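Long-range contact in ABC transporter ATP-binding protein (Leptospira interrogans serovar Copenhageni, PDB 4HZI), which is the ATPase subunit of an orphan ABC transporter, is involved in manganese utilization and tolerance, and probably binds and hydrolyses ATP: residues L66-A71 and L246-K251. Numbering follows the deposited sequence.
With SO4 (sulfate ion), chain C.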
loop_
_atom_site.group_PDB
_atom_site.type_symbol
_atom_site.label_atom_id
_atom_site.label_comp_id
_atom_site.label_asym_id
_atom_site.label_seq_id
_atom_site.Cartn_x
_atom_site.Cartn_y
_atom_site.Cartn_z
ATOM N N LEU A 66 12.639 6.726 -5.596
ATOM C CA LEU A 66 12.276 6.108 -4.320
ATOM C C LEU A 66 12.212 7.208 -3.267
ATOM O O LEU A 66 13.174 7.967 -3.069
ATOM C CB LEU A 66 13.275 5.056 -3.883
ATOM C CG LEU A 66 13.025 4.339 -2.555
ATOM C CD1 LEU A 66 11.797 3.421 -2.579
ATOM C CD2 LEU A 66 14.216 3.514 -2.079
ATOM N N GLY A 67 11.049 7.353 -2.642
ATOM C CA GLY A 67 10.933 8.419 -1.654
ATOM C C GLY A 67 10.050 8.025 -0.510
ATOM O O GLY A 67 9.221 7.181 -0.660
ATOM N N ARG A 68 10.256 8.630 0.644
ATOM C CA ARG A 68 9.351 8.503 1.781
ATOM C C ARG A 68 7.971 9.050 1.478
ATOM O O ARG A 68 7.803 9.868 0.572
ATOM C CB ARG A 68 9.926 9.269 2.975
ATOM C CG ARG A 68 11.390 8.949 3.301
ATOM C CD ARG A 68 11.502 7.865 4.317
ATOM N NE ARG A 68 10.869 8.315 5.532
ATOM C CZ ARG A 68 11.474 8.939 6.543
ATOM N NH1 ARG A 68 12.795 9.222 6.527
ATOM N NH2 ARG A 68 10.730 9.285 7.599
ATOM N N ASN A 69 6.941 8.643 2.220
ATOM C CA ASN A 69 5.672 9.370 1.983
ATOM C C ASN A 69 5.831 10.798 2.480
ATOM O O ASN A 69 6.627 11.117 3.375
ATOM C CB ASN A 69 4.409 8.722 2.533
ATOM C CG ASN A 69 4.028 7.460 1.779
ATOM O OD1 ASN A 69 4.008 7.371 0.486
ATOM N ND2 ASN A 69 3.752 6.443 2.579
ATOM N N GLY A 70 5.250 11.671 1.695
ATOM C CA GLY A 70 5.379 13.112 1.875
ATOM C C GLY A 70 6.644 13.726 1.321
ATOM O O GLY A 70 6.863 14.932 1.500
ATOM N N ALA A 71 7.458 12.979 0.558
ATOM C CA ALA A 71 8.721 13.510 0.060
ATOM C C ALA A 71 8.583 14.463 -1.100
ATOM O O ALA A 71 9.544 15.098 -1.478
ATOM C CB ALA A 71 9.688 12.354 -0.357
ATOM N N LEU A 246 16.858 9.197 -4.964
ATOM C CA LEU A 246 16.321 9.023 -3.624
ATOM C C LEU A 246 15.851 10.428 -3.183
ATOM O O LEU A 246 16.612 11.393 -3.316
ATOM C CB LEU A 246 17.386 8.543 -2.642
ATOM C CG LEU A 246 18.123 7.251 -2.962
ATOM C CD1 LEU A 246 19.092 6.933 -1.830
ATOM C CD2 LEU A 246 17.201 6.050 -3.192
ATOM N N LEU A 247 14.573 10.522 -2.811
ATOM C CA LEU A 247 13.923 11.788 -2.533
ATOM C C LEU A 247 13.405 11.809 -1.106
ATOM O O LEU A 247 12.736 10.893 -0.663
ATOM C CB LEU A 247 12.725 12.001 -3.477
ATOM C CG LEU A 247 12.267 13.450 -3.635
ATOM C CD1 LEU A 247 13.137 14.360 -4.480
ATOM C CD2 LEU A 247 10.818 13.497 -4.142
ATOM N N LYS A 248 13.717 12.897 -0.394
ATOM C CA LYS A 248 13.373 13.054 1.003
ATOM C C LYS A 248 13.135 14.547 1.275
ATOM O O LYS A 248 14.004 15.373 1.031
ATOM C CB LYS A 248 14.540 12.578 1.847
ATOM C CG LYS A 248 14.291 12.552 3.336
ATOM C CD LYS A 248 15.663 12.361 4.014
ATOM C CE LYS A 248 15.522 12.053 5.484
ATOM N NZ LYS A 248 16.882 11.919 6.074
ATOM N N GLU A 249 11.903 14.853 1.654
ATOM C CA GLU A 249 11.531 16.280 1.969
ATOM C C GLU A 249 11.844 17.230 0.820
ATOM O O GLU A 249 12.396 18.302 0.986
ATOM C CB GLU A 249 12.205 16.678 3.272
ATOM C CG GLU A 249 11.648 15.957 4.485
ATOM C CD GLU A 249 10.533 16.733 5.185
ATOM O OE1 GLU A 249 9.404 16.836 4.635
ATOM O OE2 GLU A 249 10.795 17.249 6.296
ATOM N N GLY A 250 11.501 16.816 -0.397
ATOM C CA GLY A 250 11.770 17.571 -1.589
ATOM C C GLY A 250 13.174 17.699 -2.113
ATOM O O GLY A 250 13.419 18.464 -3.041
ATOM N N LYS A 251 14.099 16.933 -1.561
ATOM C CA LYS A 251 15.490 17.029 -1.977
ATOM C C LYS A 251 16.021 15.676 -2.401
ATOM O O LYS A 251 15.632 14.663 -1.860
ATOM C CB LYS A 251 16.387 17.437 -0.799
ATOM C CG LYS A 251 15.945 18.733 -0.162
ATOM C CD LYS A 251 17.166 19.538 0.231
ATOM C CE LYS A 251 17.378 19.505 1.707
ATOM N NZ LYS A 251 16.448 20.471 2.348
HETATM S S SO4 C . 4.682 12.129 -1.842
HETATM O O1 SO4 C . 4.731 13.557 -1.434
HETATM O O2 SO4 C . 6.090 11.677 -1.952
HETATM O O3 SO4 C . 4.107 11.987 -3.180
HETATM O O4 SO4 C . 3.970 11.464 -0.797
#
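The flat guanidinium of Arg68 meets the aliphatic end of Lys248 obliquely, NH1 lying 4.1 Å from Lys248 CE, while the two side chains run side by side. Lys248, with CG anti to its backbone N (chi1 -174°), continues extended to its amine, whereas Arg68 bends at chi2 and chi3. Arg68 NH1 hydrogen-bonds to Leu270 O and Lys248 NZ to Asp269 O, and both cations form salt bridges with Asp272, which probably offsets their like charge. In the sheet, the parallel strands 62-67 and 243-248 are joined by Leu247 N to Leu66 O, a 2.9 Å hydrogen bond with an N-H...O angle of 163°. On one sheet face the CD2 methyls of Leu66 and Leu246 pack 4.1 Å apart, with Phe262 against both side chains. Past the end of strand 62-67, Ala71 directs its CB toward Leu247 O (3.4 Å). Ala71 O accepts a 2.8 Å hydrogen bond from Gly250 N in the type I' turn of residues 248-251. The strand-loop-helix geometry fits a Walker A P-loop: Gly70 N donates to sulfate O4 (2.8 Å), and Gly72 N, Ser74 N and Lys73 NZ also hydrogen-bond to the ion. Anchored to the neighbouring strand and hairpin, the loop presents backbone amides to an anion, consistent with a nucleotide-phosphate site.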